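PDB 3IM8: malonyl acyl carrier protein transacylase from Streptococcus pneumoniae, which probably transfers the malonyl group from malonyl-CoA to holo-acyl carrier protein, supplying malonyl-ACP for fatty acid synthesis. Local coordinates for residues I141-T155 / I167-L181. Sequence-based numbering, arbitrary orientation.
Sequences IEEACQKASELGVVT and IAGEVVAVDRAVELL
Val154 faces Gly169 as an antiparallel non-hydrogen-bonded pair, Thr155 and Ala168 form the hydrogen-bonded pair beside it, and the helices that precede and follow them, 141-148 and 171-181, cross at 134° with axes 8.3 Å apart. Small residues make that closeness possible. The methyl of Ala148 is a knob in a hole formed by Ala173, Arg176, Ala177 and Leu180, its CB 3.5 Å from Ala177 N. Val154 (chi1 50°) holds CG1 between its backbone N and carbonyl carbon, which leaves CG2 to pack the strand onto helix 171-181, 3.7 Å from both Ala177 CB and Val174 CG2. Further along, Ile141 CG2 presses tightly on Ile167 CG2 (3.4 Å), while Leu181 CD2 lies against Ala144 CB. At the outer edge the aliphatic chain of Lys147 runs across Leu180 at roughly a right angle. The N-cap residue Glu170 grips Val153 twice: its backbone N donates to Val153 O, and its OE1 accepts the N-H of Val153 through the anti lone pair, OE1 to N 2.7 Å, fixing the loop that enters the strand. The beta-alpha-beta-beta-alpha-beta order from strand 129-134 to strand 188-191, both helices on one sheet face, marks the ferredoxin-like subdomain of FabD-type acyltransferases; the side chain of Ala168 is about 7 Å from that of His199, a probable active-site residue.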
loop_
_atom_site.group_PDB
_atom_site.type_symbol
_atom_site.label_atom_id
_atom_site.label_comp_id
_atom_site.label_asym_id
_atom_site.label_seq_id
_atom_site.Cartn_x
_atom_site.Cartn_y
_atom_site.Cartn_z
ATOM N N ILE A 141 -11.786 -16.008 -11.394
ATOM C CA ILE A 141 -11.911 -15.503 -10.042
ATOM C C ILE A 141 -13.004 -14.462 -10.007
ATOM O O ILE A 141 -13.856 -14.466 -9.104
ATOM C CB ILE A 141 -10.549 -14.900 -9.521
ATOM C CG1 ILE A 141 -9.500 -16.002 -9.343
ATOM C CG2 ILE A 141 -10.725 -14.183 -8.185
ATOM C CD1 ILE A 141 -8.038 -15.456 -9.272
ATOM N N GLU A 142 -12.978 -13.569 -11.008
ATOM C CA GLU A 142 -13.978 -12.528 -11.180
ATOM C C GLU A 142 -15.387 -13.129 -11.350
ATOM O O GLU A 142 -16.318 -12.722 -10.666
ATOM C CB GLU A 142 -13.574 -11.601 -12.365
ATOM C CG GLU A 142 -12.197 -10.922 -12.108
ATOM C CD GLU A 142 -11.755 -9.880 -13.142
ATOM O OE1 GLU A 142 -12.142 -10.001 -14.315
ATOM O OE2 GLU A 142 -10.987 -8.952 -12.784
ATOM N N GLU A 143 -15.521 -14.099 -12.247
ATOM C CA GLU A 143 -16.781 -14.842 -12.441
ATOM C C GLU A 143 -17.265 -15.544 -11.155
ATOM O O GLU A 143 -18.431 -15.415 -10.726
ATOM C CB GLU A 143 -16.589 -15.870 -13.561
ATOM C CG GLU A 143 -17.896 -16.506 -14.099
ATOM C CD GLU A 143 -17.662 -17.677 -15.091
ATOM O OE1 GLU A 143 -18.668 -18.289 -15.547
ATOM O OE2 GLU A 143 -16.484 -17.989 -15.410
ATOM N N ALA A 144 -16.363 -16.273 -10.514
ATOM C CA ALA A 144 -16.731 -16.916 -9.270
ATOM C C ALA A 144 -17.284 -15.893 -8.270
ATOM O O ALA A 144 -18.359 -16.116 -7.661
ATOM C CB ALA A 144 -15.566 -17.683 -8.716
ATOM N N CYS A 145 -16.589 -14.749 -8.122
ATOM C CA CYS A 145 -17.028 -13.718 -7.183
ATOM C C CYS A 145 -18.371 -13.081 -7.597
ATOM O O CYS A 145 -19.193 -12.670 -6.765
ATOM C CB CYS A 145 -15.963 -12.621 -7.067
ATOM S SG CYS A 145 -14.440 -13.151 -6.235
ATOM N N GLN A 146 -18.551 -12.957 -8.903
ATOM C CA GLN A 146 -19.817 -12.478 -9.434
ATOM C C GLN A 146 -21.004 -13.380 -9.100
ATOM O O GLN A 146 -21.967 -12.882 -8.499
ATOM C CB GLN A 146 -19.707 -12.107 -10.925
ATOM C CG GLN A 146 -19.343 -10.601 -11.014
ATOM C CD GLN A 146 -18.593 -10.239 -12.274
ATOM O OE1 GLN A 146 -18.654 -10.981 -13.271
ATOM N NE2 GLN A 146 -17.868 -9.084 -12.249
ATOM N N LYS A 147 -20.930 -14.676 -9.417
ATOM C CA LYS A 147 -21.979 -15.624 -9.002
ATOM C C LYS A 147 -22.256 -15.553 -7.492
ATOM O O LYS A 147 -23.401 -15.524 -7.051
ATOM C CB LYS A 147 -21.584 -17.046 -9.361
ATOM C CG LYS A 147 -22.766 -18.020 -9.396
ATOM C CD LYS A 147 -22.349 -19.341 -10.051
ATOM C CE LYS A 147 -21.806 -19.185 -11.523
ATOM N NZ LYS A 147 -20.815 -20.255 -11.985
ATOM N N ALA A 148 -21.185 -15.489 -6.702
ATOM C CA ALA A 148 -21.309 -15.485 -5.241
ATOM C C ALA A 148 -21.901 -14.214 -4.653
ATOM O O ALA A 148 -22.363 -14.264 -3.526
ATOM C CB ALA A 148 -19.951 -15.761 -4.595
ATOM N N SER A 149 -21.886 -13.101 -5.418
ATOM C CA SER A 149 -22.325 -11.745 -4.945
ATOM C C SER A 149 -23.793 -11.592 -4.599
ATOM O O SER A 149 -24.214 -10.630 -3.920
ATOM C CB SER A 149 -21.952 -10.639 -5.954
ATOM O OG SER A 149 -20.558 -10.459 -6.033
ATOM N N GLU A 150 -24.583 -12.535 -5.070
ATOM C CA GLU A 150 -25.968 -12.605 -4.697
ATOM C C GLU A 150 -26.105 -12.811 -3.195
ATOM O O GLU A 150 -27.077 -12.329 -2.542
ATOM C CB GLU A 150 -26.571 -13.795 -5.398
ATOM C CG GLU A 150 -27.980 -14.023 -4.964
ATOM C CD GLU A 150 -28.639 -15.127 -5.736
ATOM O OE1 GLU A 150 -28.160 -16.292 -5.661
ATOM O OE2 GLU A 150 -29.630 -14.792 -6.405
ATOM N N LEU A 151 -25.138 -13.546 -2.658
ATOM C CA LEU A 151 -25.114 -13.878 -1.248
ATOM C C LEU A 151 -24.515 -12.775 -0.339
ATOM O O LEU A 151 -24.441 -12.977 0.855
ATOM C CB LEU A 151 -24.383 -15.230 -1.079
ATOM C CG LEU A 151 -25.163 -16.505 -1.448
ATOM C CD1 LEU A 151 -25.722 -16.544 -2.850
ATOM C CD2 LEU A 151 -24.298 -17.723 -1.213
ATOM N N GLY A 152 -24.072 -11.635 -0.921
ATOM C CA GLY A 152 -23.388 -10.520 -0.224
ATOM C C GLY A 152 -22.103 -10.007 -0.914
ATOM O O GLY A 152 -21.653 -10.554 -1.924
ATOM N N VAL A 153 -21.479 -8.977 -0.345
ATOM C CA VAL A 153 -20.183 -8.463 -0.868
ATOM C C VAL A 153 -19.045 -9.491 -0.942
ATOM O O VAL A 153 -18.579 -9.982 0.077
ATOM C CB VAL A 153 -19.695 -7.215 -0.091
ATOM C CG1 VAL A 153 -18.429 -6.659 -0.776
ATOM C CG2 VAL A 153 -20.825 -6.147 -0.037
ATOM N N VAL A 154 -18.618 -9.820 -2.166
ATOM C CA VAL A 154 -17.361 -10.536 -2.422
ATOM C C VAL A 154 -16.734 -10.088 -3.757
ATOM O O VAL A 154 -17.311 -10.307 -4.816
ATOM C CB VAL A 154 -17.585 -12.064 -2.399
ATOM C CG1 VAL A 154 -18.787 -12.435 -3.304
ATOM C CG2 VAL A 154 -16.324 -12.785 -2.788
ATOM N N THR A 155 -15.580 -9.424 -3.727
ATOM C CA THR A 155 -14.885 -9.089 -5.010
ATOM C C THR A 155 -13.360 -9.283 -4.906
ATOM O O THR A 155 -12.835 -9.398 -3.778
ATOM C CB THR A 155 -15.157 -7.642 -5.482
ATOM O OG1 THR A 155 -14.847 -6.719 -4.434
ATOM C CG2 THR A 155 -16.618 -7.470 -5.917
ATOM N N ILE A 167 -9.272 -12.184 -3.011
ATOM C CA ILE A 167 -10.690 -11.793 -2.967
ATOM C C ILE A 167 -11.044 -11.416 -1.543
ATOM O O ILE A 167 -10.508 -11.983 -0.607
ATOM C CB ILE A 167 -11.601 -12.951 -3.513
ATOM C CG1 ILE A 167 -11.474 -14.210 -2.629
ATOM C CG2 ILE A 167 -11.118 -13.359 -4.908
ATOM C CD1 ILE A 167 -12.736 -15.085 -2.667
ATOM N N ALA A 168 -11.970 -10.476 -1.370
ATOM C CA ALA A 168 -12.387 -10.106 -0.040
ATOM C C ALA A 168 -13.904 -9.829 0.038
ATOM O O ALA A 168 -14.580 -9.702 -0.998
ATOM C CB ALA A 168 -11.591 -8.871 0.398
ATOM N N GLY A 169 -14.423 -9.725 1.271
ATOM C CA GLY A 169 -15.799 -9.264 1.536
ATOM C C GLY A 169 -16.402 -9.935 2.761
ATOM O O GLY A 169 -15.688 -10.217 3.707
ATOM N N GLU A 170 -17.715 -10.215 2.734
ATOM C CA GLU A 170 -18.417 -10.824 3.894
ATOM C C GLU A 170 -18.265 -12.357 3.958
ATOM O O GLU A 170 -18.031 -13.034 2.944
ATOM C CB GLU A 170 -19.904 -10.437 3.875
ATOM C CG GLU A 170 -20.155 -8.950 3.750
ATOM C CD GLU A 170 -21.601 -8.621 3.466
ATOM O OE1 GLU A 170 -21.992 -8.551 2.304
ATOM O OE2 GLU A 170 -22.351 -8.388 4.411
ATOM N N VAL A 171 -18.373 -12.904 5.174
ATOM C CA VAL A 171 -17.996 -14.310 5.393
ATOM C C VAL A 171 -18.735 -15.255 4.476
ATOM O O VAL A 171 -18.117 -15.981 3.737
ATOM C CB VAL A 171 -18.184 -14.769 6.846
ATOM C CG1 VAL A 171 -17.773 -16.244 6.981
ATOM C CG2 VAL A 171 -17.410 -13.848 7.803
ATOM N N VAL A 172 -20.064 -15.237 4.519
ATOM C CA VAL A 172 -20.856 -16.240 3.799
ATOM C C VAL A 172 -20.624 -16.105 2.299
ATOM O O VAL A 172 -20.477 -17.120 1.577
ATOM C CB VAL A 172 -22.346 -16.083 4.070
ATOM C CG1 VAL A 172 -23.154 -16.977 3.096
ATOM C CG2 VAL A 172 -22.629 -16.380 5.560
ATOM N N ALA A 173 -20.585 -14.847 1.836
ATOM C CA ALA A 173 -20.342 -14.568 0.422
ATOM C C ALA A 173 -18.958 -15.041 -0.018
ATOM O O ALA A 173 -18.812 -15.647 -1.095
ATOM C CB ALA A 173 -20.572 -13.081 0.104
ATOM N N VAL A 174 -17.929 -14.806 0.806
ATOM C CA VAL A 174 -16.579 -15.245 0.401
ATOM C C VAL A 174 -16.429 -16.781 0.397
ATOM O O VAL A 174 -15.733 -17.335 -0.468
ATOM C CB VAL A 174 -15.455 -14.558 1.224
ATOM C CG1 VAL A 174 -14.106 -15.327 1.031
ATOM C CG2 VAL A 174 -15.297 -13.051 0.804
ATOM N N ASP A 175 -17.053 -17.446 1.391
ATOM C CA ASP A 175 -17.126 -18.928 1.463
ATOM C C ASP A 175 -17.781 -19.475 0.196
ATOM O O ASP A 175 -17.333 -20.499 -0.323
ATOM C CB ASP A 175 -17.912 -19.422 2.707
ATOM C CG ASP A 175 -17.130 -19.256 4.030
ATOM O OD1 ASP A 175 -15.878 -19.215 3.985
ATOM O OD2 ASP A 175 -17.776 -19.158 5.105
ATOM N N ARG A 176 -18.831 -18.819 -0.314
ATOM C CA ARG A 176 -19.534 -19.289 -1.530
ATOM C C ARG A 176 -18.593 -19.142 -2.726
ATOM O O ARG A 176 -18.434 -20.094 -3.530
ATOM C CB ARG A 176 -20.914 -18.562 -1.699
ATOM C CG ARG A 176 -21.830 -18.914 -2.943
ATOM C CD ARG A 176 -22.322 -20.408 -3.174
ATOM N NE ARG A 176 -22.893 -20.548 -4.558
ATOM C CZ ARG A 176 -22.846 -21.644 -5.341
ATOM N NH1 ARG A 176 -22.273 -22.763 -4.926
ATOM N NH2 ARG A 176 -23.391 -21.626 -6.559
ATOM N N ALA A 177 -17.921 -17.978 -2.826
ATOM C CA ALA A 177 -16.843 -17.761 -3.815
ATOM C C ALA A 177 -15.742 -18.838 -3.881
ATOM O O ALA A 177 -15.405 -19.273 -4.958
ATOM C CB ALA A 177 -16.221 -16.384 -3.616
ATOM N N VAL A 178 -15.150 -19.252 -2.757
ATOM C CA VAL A 178 -14.093 -20.301 -2.801
ATOM C C VAL A 178 -14.644 -21.668 -3.188
ATOM O O VAL A 178 -13.980 -22.438 -3.870
ATOM C CB VAL A 178 -13.207 -20.440 -1.481
ATOM C CG1 VAL A 178 -12.316 -19.207 -1.255
ATOM C CG2 VAL A 178 -14.015 -20.752 -0.250
ATOM N N GLU A 179 -15.884 -21.943 -2.777
ATOM C CA GLU A 179 -16.571 -23.187 -3.172
ATOM C C GLU A 179 -16.665 -23.173 -4.678
ATOM O O GLU A 179 -16.338 -24.158 -5.355
ATOM C CB GLU A 179 -17.965 -23.242 -2.529
ATOM C CG GLU A 179 -18.863 -24.408 -3.000
ATOM C CD GLU A 179 -20.304 -24.235 -2.567
ATOM O OE1 GLU A 179 -20.518 -24.107 -1.335
ATOM O OE2 GLU A 179 -21.223 -24.222 -3.450
ATOM N N LEU A 180 -17.067 -22.032 -5.240
ATOM C CA LEU A 180 -17.148 -21.958 -6.690
ATOM C C LEU A 180 -15.749 -22.090 -7.291
ATOM O O LEU A 180 -15.587 -22.755 -8.299
ATOM C CB LEU A 180 -17.864 -20.682 -7.125
ATOM C CG LEU A 180 -19.387 -20.725 -7.030
ATOM C CD1 LEU A 180 -19.909 -19.285 -7.088
ATOM C CD2 LEU A 180 -19.997 -21.626 -8.143
ATOM N N LEU A 181 -14.734 -21.492 -6.651
ATOM C CA LEU A 181 -13.336 -21.631 -7.138
ATOM C C LEU A 181 -12.810 -23.094 -7.102
ATOM O O LEU A 181 -12.182 -23.554 -8.064
ATOM C CB LEU A 181 -12.385 -20.659 -6.396
ATOM C CG LEU A 181 -12.659 -19.144 -6.653
ATOM C CD1 LEU A 181 -12.317 -18.169 -5.480
ATOM C CD2 LEU A 181 -12.069 -18.641 -7.945
#